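Local atomic coordinates of endoglucanase (Thermotoga maritima, PDB entry 1VHO), a protein that is probably a metal-dependent aminopeptidase of the M42 family, which binds two divalent metal cations per subunit, although it carries the name endoglucanase. Residues G164-A175 with H309-V320; L62-E70 with V196-E204. All blocks are in the same frame, centred on the assembly; numbering follows the deposited sequence.

Overall arrangement
Both contacts end at the predicted two-metal site of this M42 peptidase. Contact 2 pairs two parallel strands of the large mixed sheet and carries His67 and Glu204. Contact 1 joins a small antiparallel sheet to the start of helix 171-187 and carries Asp172 and His309. The centres of the two contacts lie about 18 Å apart, but they touch directly. Lys169 NZ forms a salt bridge with Glu70 OE1 at 2.8 Å, and Asn173 ND2 probably donates to Asp69 O, also at 2.8 Å. The side chains of Asp172 and His67 are about 7 Å apart, and the side chain of Asp227, another predicted ligand, is about 6 Å from each.

Contact 1: residues G164-A175 with H309-V320; sequences GKVVGKALDNRA and HTPVEMVDPRDV
The predicted metal ligand Asp172 meets Glu313 where a small antiparallel sheet runs into the start of helix 171-187. Strands 165-168 and 313-315 pair antiparallel. Val166 and Val315 form a hydrogen-bonded pair, with Val166 N to Val315 O at 2.9 Å. The side chain of Glu313 reaches across to the first turn of the helix. Its CG lies anti to its own carbonyl carbon (chi1 -67°), and the chain extends beyond CG to the helix start. There OE1 of Glu313 accepts from Asp172 N at 2.8 Å, on the syn side but 34° out of the carboxylate plane. OE2 uses its anti lone pair for the backbone N of His309, another predicted metal ligand. Asp172 OD2 and Glu313 OE2 are only 2.5 Å apart, and the two carboxylate planes are turned 82° against each other.

At the far end, Asp316 caps helix 317-333. Its OD1 accepts from Arg318 N at 2.8 Å. Arg318 also grips the carboxylate side-on, with NE on OD1 and NH2 on OD2. Lys165 NZ makes a weak, long salt bridge to Asp316 OD2 at 3.4 Å. With an alanine here, Arg318 and Lys165 would probably lose their shared acid, and the start of helix 317-333 its cap.

Apolar contacts fill both faces of the strand pair. Val167 CG2 meets the selenomethionine methyl, Met314 CE, at 3.7 Å. On the other face, Val166 CG2 touches Pro317 CG at 3.8 Å. Helix 7-16 also covers this face, with Met12 on Val166, and its Ser15 touches Leu171 of helix 171-187. Strand 160-162 flanks Val167, while Val320 packs on Ile303 of strand 297-304.

Contact 2: residues L62-E70 with V196-E204; sequences LAFFAHVDE and VYVVFSVQE
Strands 62-67 and 196-201 run parallel, their axes 4.7 Å apart at closest and 16° from alignment. Leu62 pairs with Val196, and the register holds through His67 with Ser201. Five backbone bonds alternate between the strands, from Tyr197 N to Leu62 O up to Ser201 N to Ala66 O. The tightest is Val199 N to Phe64 O, at 2.7 Å. Beyond them, Val68 N makes a weak bond to Ser201 O, which also accepts from a water 2.7 Å away. That water accepts from Asp69 N in turn, so it joins the two segments as they leave the sheet.

On one face the side chains of Phe65 and Val199 lie side by side, pointing the same way. With chi1 at -65°, the Phe65 ring swings to the side of its backbone N, and its CD2 meets Val199 CB at 3.6 Å while CE2 meets CG2. Helix 208-213 covers this face, with Leu212 on Phe65 and Ala211 on Val199. On the other face, Phe64 CE2 touches Val196 CG1 at 3.9 Å. Helices 171-187 and 317-333 cover this side, through Leu180 and Leu327 on Phe64. Further along, Val68 crosses Phe200 at about a right angle, its CG1 3.6 Å from Phe200 CB. Val68 CG2 lies beside Val202 CG1.

The chemistry changes along the strands. Apolar side chains fill the middle, and polar ones gather at the C-terminal ends, as is usual for active sites on parallel sheets of alpha/beta folds. His67, a predicted metal ligand, has its NE2 hydrogen-bonded to Asp287. Asp69 OD2 lies against Gln203 CG at 3.4 Å and bonds to Ser21. Glu204, the predicted proton acceptor, follows Gln203. A cacodylate ion, probably from the crystallisation liquor, lies about 3 Å from the Ser201 side chain and may mark the pocket.

Contact 1: residues G164-A175 with H309-V320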
loop_
_atom_site.group_PDB
_atom_site.type_symbol
_atom_site.label_atom_id
_atom_site.label_comp_id
_atom_site.label_asym_id
_atom_site.label_seq_id
_atom_site.Cartn_x
_atom_site.Cartn_y
_atom_site.Cartn_z
ATOM N N GLY A 164 1.690 -14.426 -15.169
ATOM C CA GLY A 164 2.693 -14.157 -14.162
ATOM C C GLY A 164 2.452 -12.833 -13.405
ATOM O O GLY A 164 3.393 -12.409 -12.719
ATOM N N LYS A 165 1.411 -12.081 -13.700
ATOM C CA LYS A 165 1.169 -10.804 -13.002
ATOM C C LYS A 165 -0.006 -10.976 -12.025
ATOM O O LYS A 165 -0.754 -11.948 -12.152
ATOM C CB LYS A 165 0.771 -9.721 -13.989
ATOM C CG LYS A 165 1.729 -9.501 -15.167
ATOM C CD LYS A 165 3.096 -9.059 -14.650
ATOM C CE LYS A 165 3.950 -8.560 -15.830
ATOM N NZ LYS A 165 4.684 -9.736 -16.438
ATOM N N VAL A 166 -0.128 -10.073 -11.080
ATOM C CA VAL A 166 -1.229 -10.056 -10.121
ATOM C C VAL A 166 -1.995 -8.740 -10.424
ATOM O O VAL A 166 -1.333 -7.741 -10.595
ATOM C CB VAL A 166 -0.799 -10.059 -8.647
ATOM C CG1 VAL A 166 -1.994 -9.786 -7.711
ATOM C CG2 VAL A 166 -0.308 -11.500 -8.334
ATOM N N VAL A 167 -3.305 -8.830 -10.535
ATOM C CA VAL A 167 -4.135 -7.645 -10.832
ATOM C C VAL A 167 -5.176 -7.529 -9.706
ATOM O O VAL A 167 -5.796 -8.524 -9.320
ATOM C CB VAL A 167 -4.870 -7.828 -12.174
ATOM C CG1 VAL A 167 -5.797 -6.645 -12.439
ATOM C CG2 VAL A 167 -3.869 -7.919 -13.350
ATOM N N GLY A 168 -5.321 -6.318 -9.149
ATOM C CA GLY A 168 -6.303 -6.182 -8.059
ATOM C C GLY A 168 -6.239 -4.769 -7.485
ATOM O O GLY A 168 -5.472 -3.918 -7.942
ATOM N N LYS A 169 -7.239 -4.477 -6.647
ATOM C CA LYS A 169 -7.320 -3.140 -6.078
ATOM C C LYS A 169 -6.207 -2.929 -5.044
ATOM O O LYS A 169 -5.737 -3.906 -4.432
ATOM C CB LYS A 169 -8.670 -2.877 -5.365
ATOM C CG LYS A 169 -8.930 -3.910 -4.196
ATOM C CD LYS A 169 -10.226 -3.464 -3.496
ATOM C CE LYS A 169 -10.633 -4.402 -2.344
ATOM N NZ LYS A 169 -9.821 -4.235 -1.117
ATOM N N ALA A 170 -5.972 -1.661 -4.747
ATOM C CA ALA A 170 -5.047 -1.286 -3.661
ATOM C C ALA A 170 -3.649 -1.842 -3.679
ATOM O O ALA A 170 -2.923 -1.666 -2.658
ATOM C CB ALA A 170 -5.684 -1.681 -2.301
ATOM N N LEU A 171 -3.146 -2.294 -4.828
ATOM C CA LEU A 171 -1.744 -2.745 -4.849
ATOM C C LEU A 171 -0.775 -1.618 -4.689
ATOM O O LEU A 171 0.379 -1.816 -4.282
ATOM C CB LEU A 171 -1.506 -3.609 -6.107
ATOM C CG LEU A 171 -2.237 -4.939 -6.119
ATOM C CD1 LEU A 171 -2.297 -5.544 -7.525
ATOM C CD2 LEU A 171 -1.603 -5.966 -5.178
ATOM N N ASP A 172 -1.156 -0.340 -4.964
ATOM C CA ASP A 172 -0.258 0.772 -4.780
ATOM C C ASP A 172 0.268 0.830 -3.343
ATOM O O ASP A 172 1.288 1.487 -3.116
ATOM C CB ASP A 172 -0.845 2.106 -5.261
ATOM C CG ASP A 172 -2.224 2.349 -4.647
ATOM O OD1 ASP A 172 -2.316 2.441 -3.416
ATOM O OD2 ASP A 172 -3.217 2.377 -5.386
ATOM N N ASN A 173 -0.457 0.256 -2.358
ATOM C CA ASN A 173 0.096 0.158 -1.018
ATOM C C ASN A 173 0.311 -1.323 -0.639
ATOM O O ASN A 173 1.291 -1.709 0.009
ATOM C CB ASN A 173 -0.862 0.762 0.043
ATOM C CG ASN A 173 -0.819 2.280 -0.001
ATOM O OD1 ASN A 173 0.212 2.844 -0.417
ATOM N ND2 ASN A 173 -1.828 2.952 0.555
ATOM N N ARG A 174 -0.619 -2.190 -1.059
ATOM C CA ARG A 174 -0.551 -3.611 -0.655
ATOM C C ARG A 174 0.647 -4.369 -1.249
ATOM O O ARG A 174 1.173 -5.278 -0.584
ATOM C CB ARG A 174 -1.851 -4.331 -0.894
ATOM C CG ARG A 174 -3.097 -3.748 -0.180
ATOM C CD ARG A 174 -3.088 -4.008 1.341
ATOM N NE ARG A 174 -4.018 -3.037 1.936
ATOM C CZ ARG A 174 -5.331 -2.986 1.786
ATOM N NH1 ARG A 174 -6.006 -3.893 1.071
ATOM N NH2 ARG A 174 -5.963 -1.905 2.316
ATOM N N ALA A 175 1.133 -3.969 -2.424
ATOM C CA ALA A 175 2.322 -4.679 -2.957
ATOM C C ALA A 175 3.500 -4.397 -2.039
ATOM O O ALA A 175 4.274 -5.324 -1.763
ATOM C CB ALA A 175 2.646 -4.192 -4.370
ATOM N N HIS A 309 -4.081 3.684 -9.537
ATOM C CA HIS A 309 -5.367 4.234 -9.157
ATOM C C HIS A 309 -6.553 3.738 -9.956
ATOM O O HIS A 309 -7.302 4.596 -10.496
ATOM C CB HIS A 309 -5.324 5.779 -9.255
ATOM C CG HIS A 309 -4.244 6.386 -8.408
ATOM N ND1 HIS A 309 -3.337 7.300 -8.912
ATOM C CD2 HIS A 309 -3.920 6.214 -7.108
ATOM C CE1 HIS A 309 -2.507 7.668 -7.957
ATOM N NE2 HIS A 309 -2.843 7.027 -6.856
ATOM N N THR A 310 -6.662 2.454 -10.247
ATOM C CA THR A 310 -7.835 1.879 -10.921
ATOM C C THR A 310 -8.132 0.590 -10.101
ATOM O O THR A 310 -7.282 0.256 -9.294
ATOM C CB THR A 310 -7.639 1.435 -12.368
ATOM O OG1 THR A 310 -6.716 0.304 -12.413
ATOM C CG2 THR A 310 -7.105 2.560 -13.253
ATOM N N PRO A 311 -9.231 -0.080 -10.313
ATOM C CA PRO A 311 -9.498 -1.327 -9.568
ATOM C C PRO A 311 -8.598 -2.457 -10.044
ATOM O O PRO A 311 -8.552 -3.538 -9.422
ATOM C CB PRO A 311 -10.953 -1.664 -9.929
ATOM C CG PRO A 311 -11.557 -0.305 -10.274
ATOM C CD PRO A 311 -10.405 0.324 -11.103
ATOM N N VAL A 312 -7.966 -2.328 -11.194
ATOM C CA VAL A 312 -7.118 -3.364 -11.776
ATOM C C VAL A 312 -5.646 -2.990 -11.896
ATOM O O VAL A 312 -4.990 -3.193 -12.935
ATOM C CB VAL A 312 -7.670 -3.866 -13.123
ATOM C CG1 VAL A 312 -8.959 -4.650 -12.896
ATOM C CG2 VAL A 312 -7.905 -2.695 -14.071
ATOM N N GLU A 313 -5.085 -2.466 -10.775
ATOM C CA GLU A 313 -3.642 -2.192 -10.784
ATOM C C GLU A 313 -2.945 -3.522 -11.080
ATOM O O GLU A 313 -3.439 -4.535 -10.621
ATOM C CB GLU A 313 -3.164 -1.682 -9.412
ATOM C CG GLU A 313 -3.810 -0.266 -9.202
ATOM C CD GLU A 313 -3.452 0.310 -7.845
ATOM O OE1 GLU A 313 -3.229 -0.455 -6.903
ATOM O OE2 GLU A 313 -3.440 1.567 -7.721
HETATM N N MSE A 314 -1.761 -3.476 -11.660
HETATM C CA MSE A 314 -1.067 -4.723 -11.987
HETATM C C MSE A 314 0.384 -4.675 -11.547
HETATM O O MSE A 314 1.051 -3.648 -11.745
HETATM C CB MSE A 314 -1.095 -4.872 -13.543
HETATM C CG MSE A 314 -0.313 -6.137 -13.974
HETATM SE SE MSE A 314 -0.245 -6.203 -15.908
HETATM C CE MSE A 314 -2.049 -6.706 -16.289
ATOM N N VAL A 315 0.837 -5.698 -10.842
ATOM C CA VAL A 315 2.241 -5.747 -10.408
ATOM C C VAL A 315 2.800 -7.135 -10.809
ATOM O O VAL A 315 2.032 -8.096 -11.035
ATOM C CB VAL A 315 2.434 -5.600 -8.898
ATOM C CG1 VAL A 315 1.974 -4.199 -8.434
ATOM C CG2 VAL A 315 1.668 -6.686 -8.139
ATOM N N ASP A 316 4.129 -7.196 -10.869
ATOM C CA ASP A 316 4.797 -8.470 -11.143
ATOM C C ASP A 316 5.309 -9.013 -9.830
ATOM O O ASP A 316 6.189 -8.406 -9.195
ATOM C CB ASP A 316 6.012 -8.170 -12.086
ATOM C CG ASP A 316 6.597 -9.462 -12.630
ATOM O OD1 ASP A 316 6.740 -10.414 -11.830
ATOM O OD2 ASP A 316 6.843 -9.555 -13.854
ATOM N N PRO A 317 4.860 -10.168 -9.334
ATOM C CA PRO A 317 5.313 -10.737 -8.088
ATOM C C PRO A 317 6.806 -10.949 -8.018
ATOM O O PRO A 317 7.361 -10.934 -6.907
ATOM C CB PRO A 317 4.529 -12.035 -7.915
ATOM C CG PRO A 317 3.449 -11.992 -8.927
ATOM C CD PRO A 317 3.827 -11.010 -10.014
ATOM N N ARG A 318 7.490 -11.099 -9.183
ATOM C CA ARG A 318 8.948 -11.244 -9.110
ATOM C C ARG A 318 9.615 -9.955 -8.668
ATOM O O ARG A 318 10.690 -10.023 -8.030
ATOM C CB ARG A 318 9.537 -11.677 -10.458
ATOM C CG ARG A 318 9.023 -13.016 -10.978
ATOM C CD ARG A 318 9.515 -13.186 -12.423
ATOM N NE ARG A 318 8.842 -12.179 -13.273
ATOM C CZ ARG A 318 9.134 -11.975 -14.540
ATOM N NH1 ARG A 318 10.101 -12.711 -15.120
ATOM N NH2 ARG A 318 8.508 -11.075 -15.245
ATOM N N ASP A 319 9.094 -8.764 -9.039
ATOM C CA ASP A 319 9.694 -7.526 -8.586
ATOM C C ASP A 319 9.554 -7.427 -7.065
ATOM O O ASP A 319 10.402 -6.876 -6.336
ATOM C CB ASP A 319 8.984 -6.284 -9.206
ATOM C CG ASP A 319 9.283 -6.143 -10.690
ATOM O OD1 ASP A 319 10.369 -6.602 -11.179
ATOM O OD2 ASP A 319 8.419 -5.576 -11.384
ATOM N N VAL A 320 8.366 -7.882 -6.584
ATOM C CA VAL A 320 8.111 -7.873 -5.147
ATOM C C VAL A 320 9.098 -8.747 -4.401
ATOM O O VAL A 320 9.665 -8.379 -3.354
ATOM C CB VAL A 320 6.633 -8.279 -4.878
ATOM C CG1 VAL A 320 6.400 -8.569 -3.394
ATOM C CG2 VAL A 320 5.746 -7.093 -5.299
HETATM O O HOH W 1 5.927 -12.830 -12.961
HETATM O O HOH W 2 -6.841 0.344 -6.580
#

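Contact 2: residues L62-E70 with V196-E204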
loop_
_atom_site.group_PDB
_atom_site.type_symbol
_atom_site.label_atom_id
_atom_site.label_comp_id
_atom_site.label_asym_id
_atom_site.label_seq_id
_atom_site.Cartn_x
_atom_site.Cartn_y
_atom_site.Cartn_z
ATOM N N LEU A 62 17.755 -0.463 11.380
ATOM C CA LEU A 62 17.308 -0.221 9.994
ATOM C C LEU A 62 15.776 -0.272 10.039
ATOM O O LEU A 62 15.244 -1.245 10.607
ATOM C CB LEU A 62 17.837 -1.399 9.195
ATOM C CG LEU A 62 17.624 -1.556 7.717
ATOM C CD1 LEU A 62 17.938 -0.283 6.932
ATOM C CD2 LEU A 62 18.499 -2.721 7.201
ATOM N N ALA A 63 15.108 0.687 9.452
ATOM C CA ALA A 63 13.650 0.712 9.433
ATOM C C ALA A 63 13.156 0.689 7.988
ATOM O O ALA A 63 13.667 1.449 7.143
ATOM C CB ALA A 63 13.110 1.951 10.143
ATOM N N PHE A 64 12.158 -0.113 7.714
ATOM C CA PHE A 64 11.546 -0.256 6.393
ATOM C C PHE A 64 10.083 0.206 6.573
ATOM O O PHE A 64 9.474 -0.243 7.565
ATOM C CB PHE A 64 11.590 -1.670 5.858
ATOM C CG PHE A 64 12.958 -2.278 5.686
ATOM C CD1 PHE A 64 14.023 -1.528 5.214
ATOM C CD2 PHE A 64 13.190 -3.594 6.032
ATOM C CE1 PHE A 64 15.291 -2.094 5.097
ATOM C CE2 PHE A 64 14.439 -4.180 5.872
ATOM C CZ PHE A 64 15.495 -3.428 5.402
ATOM N N PHE A 65 9.550 1.004 5.663
ATOM C CA PHE A 65 8.203 1.538 5.882
ATOM C C PHE A 65 7.266 1.309 4.693
ATOM O O PHE A 65 7.675 1.535 3.540
ATOM C CB PHE A 65 8.334 3.085 6.039
ATOM C CG PHE A 65 9.110 3.566 7.249
ATOM C CD1 PHE A 65 10.497 3.771 7.148
ATOM C CD2 PHE A 65 8.488 3.793 8.441
ATOM C CE1 PHE A 65 11.194 4.206 8.268
ATOM C CE2 PHE A 65 9.183 4.242 9.566
ATOM C CZ PHE A 65 10.560 4.443 9.463
ATOM N N ALA A 66 5.979 1.096 4.960
ATOM C CA ALA A 66 4.988 0.937 3.873
ATOM C C ALA A 66 3.616 1.438 4.347
ATOM O O ALA A 66 3.349 1.359 5.556
ATOM C CB ALA A 66 4.882 -0.537 3.475
ATOM N N HIS A 67 2.828 2.017 3.457
ATOM C CA HIS A 67 1.468 2.444 3.831
ATOM C C HIS A 67 0.554 1.200 3.726
ATOM O O HIS A 67 0.877 0.257 2.977
ATOM C CB HIS A 67 0.942 3.481 2.836
ATOM C CG HIS A 67 1.670 4.773 2.763
ATOM N ND1 HIS A 67 1.388 5.827 3.621
ATOM C CD2 HIS A 67 2.656 5.209 1.926
ATOM C CE1 HIS A 67 2.159 6.850 3.320
ATOM N NE2 HIS A 67 2.926 6.502 2.299
ATOM N N VAL A 68 -0.628 1.234 4.341
ATOM C CA VAL A 68 -1.488 0.047 4.293
ATOM C C VAL A 68 -2.897 0.314 3.785
ATOM O O VAL A 68 -3.576 -0.672 3.435
ATOM C CB VAL A 68 -1.655 -0.658 5.656
ATOM C CG1 VAL A 68 -0.327 -1.035 6.318
ATOM C CG2 VAL A 68 -2.455 0.182 6.631
ATOM N N ASP A 69 -3.340 1.580 3.780
ATOM C CA ASP A 69 -4.720 1.853 3.394
ATOM C C ASP A 69 -5.033 1.792 1.932
ATOM O O ASP A 69 -4.204 1.554 1.022
ATOM C CB ASP A 69 -5.167 3.226 4.001
ATOM C CG ASP A 69 -4.547 4.427 3.309
ATOM O OD1 ASP A 69 -3.542 4.260 2.579
ATOM O OD2 ASP A 69 -4.994 5.587 3.457
ATOM N N GLU A 70 -6.319 1.994 1.636
ATOM C CA GLU A 70 -6.835 2.040 0.279
ATOM C C GLU A 70 -7.932 3.108 0.227
ATOM O O GLU A 70 -8.440 3.536 1.271
ATOM C CB GLU A 70 -7.458 0.716 -0.191
ATOM C CG GLU A 70 -8.702 0.310 0.680
ATOM C CD GLU A 70 -9.002 -1.170 0.410
ATOM O OE1 GLU A 70 -9.713 -1.480 -0.581
ATOM O OE2 GLU A 70 -8.523 -2.043 1.149
ATOM N N VAL A 196 16.137 -4.996 12.760
ATOM C CA VAL A 196 15.222 -4.515 11.716
ATOM C C VAL A 196 13.855 -4.161 12.249
ATOM O O VAL A 196 13.261 -4.959 13.002
ATOM C CB VAL A 196 15.092 -5.613 10.636
ATOM C CG1 VAL A 196 14.036 -5.256 9.589
ATOM C CG2 VAL A 196 16.454 -5.816 9.939
ATOM N N TYR A 197 13.338 -3.012 11.832
ATOM C CA TYR A 197 12.021 -2.570 12.235
ATOM C C TYR A 197 11.193 -2.403 10.946
ATOM O O TYR A 197 11.616 -1.663 10.063
ATOM C CB TYR A 197 12.031 -1.254 12.983
ATOM C CG TYR A 197 12.772 -1.335 14.311
ATOM C CD1 TYR A 197 14.171 -1.315 14.315
ATOM C CD2 TYR A 197 12.085 -1.488 15.507
ATOM C CE1 TYR A 197 14.867 -1.411 15.495
ATOM C CE2 TYR A 197 12.795 -1.582 16.702
ATOM C CZ TYR A 197 14.164 -1.514 16.693
ATOM O OH TYR A 197 14.900 -1.584 17.860
ATOM N N VAL A 198 10.098 -3.147 10.871
ATOM C CA VAL A 198 9.260 -3.111 9.648
ATOM C C VAL A 198 7.969 -2.433 10.007
ATOM O O VAL A 198 7.192 -2.948 10.836
ATOM C CB VAL A 198 9.126 -4.531 9.110
ATOM C CG1 VAL A 198 8.330 -4.524 7.843
ATOM C CG2 VAL A 198 10.517 -5.136 8.829
ATOM N N VAL A 199 7.667 -1.315 9.336
ATOM C CA VAL A 199 6.521 -0.506 9.724
ATOM C C VAL A 199 5.408 -0.430 8.676
ATOM O O VAL A 199 5.639 -0.058 7.529
ATOM C CB VAL A 199 7.044 0.923 9.989
ATOM C CG1 VAL A 199 5.921 1.861 10.448
ATOM C CG2 VAL A 199 8.218 0.920 10.973
ATOM N N PHE A 200 4.231 -0.844 9.097
ATOM C CA PHE A 200 3.010 -0.834 8.294
ATOM C C PHE A 200 2.130 0.292 8.850
ATOM O O PHE A 200 1.400 0.142 9.846
ATOM C CB PHE A 200 2.314 -2.207 8.381
ATOM C CG PHE A 200 3.184 -3.376 7.980
ATOM C CD1 PHE A 200 3.970 -4.025 8.931
ATOM C CD2 PHE A 200 3.237 -3.815 6.670
ATOM C CE1 PHE A 200 4.768 -5.112 8.568
ATOM C CE2 PHE A 200 4.056 -4.868 6.279
ATOM C CZ PHE A 200 4.822 -5.531 7.255
ATOM N N SER A 201 2.182 1.447 8.228
ATOM C CA SER A 201 1.518 2.653 8.643
ATOM C C SER A 201 0.096 2.862 8.160
ATOM O O SER A 201 -0.175 2.791 6.962
ATOM C CB SER A 201 2.341 3.868 8.107
ATOM O OG SER A 201 1.943 5.055 8.766
ATOM N N VAL A 202 -0.756 3.255 9.128
ATOM C CA VAL A 202 -2.147 3.553 8.746
ATOM C C VAL A 202 -2.270 5.023 8.404
ATOM O O VAL A 202 -1.370 5.841 8.638
ATOM C CB VAL A 202 -3.135 3.157 9.852
ATOM C CG1 VAL A 202 -3.054 1.664 10.110
ATOM C CG2 VAL A 202 -2.807 3.953 11.135
ATOM N N GLN A 203 -3.414 5.429 7.855
ATOM C CA GLN A 203 -3.603 6.787 7.414
ATOM C C GLN A 203 -3.490 7.871 8.484
ATOM O O GLN A 203 -2.938 8.934 8.188
ATOM C CB GLN A 203 -4.988 6.931 6.753
ATOM C CG GLN A 203 -5.025 8.111 5.776
ATOM C CD GLN A 203 -5.873 9.237 6.333
ATOM O OE1 GLN A 203 -6.476 9.062 7.389
ATOM N NE2 GLN A 203 -5.908 10.351 5.617
ATOM N N GLU A 204 -3.969 7.609 9.686
ATOM C CA GLU A 204 -3.965 8.631 10.723
ATOM C C GLU A 204 -2.649 8.928 11.398
ATOM O O GLU A 204 -2.693 9.691 12.391
ATOM C CB GLU A 204 -5.070 8.317 11.747
ATOM C CG GLU A 204 -6.464 8.639 11.187
ATOM C CD GLU A 204 -7.596 8.154 12.068
ATOM O OE1 GLU A 204 -7.375 7.949 13.287
ATOM O OE2 GLU A 204 -8.737 7.974 11.571
HETATM O O HOH W 3 -1.856 3.949 5.249
#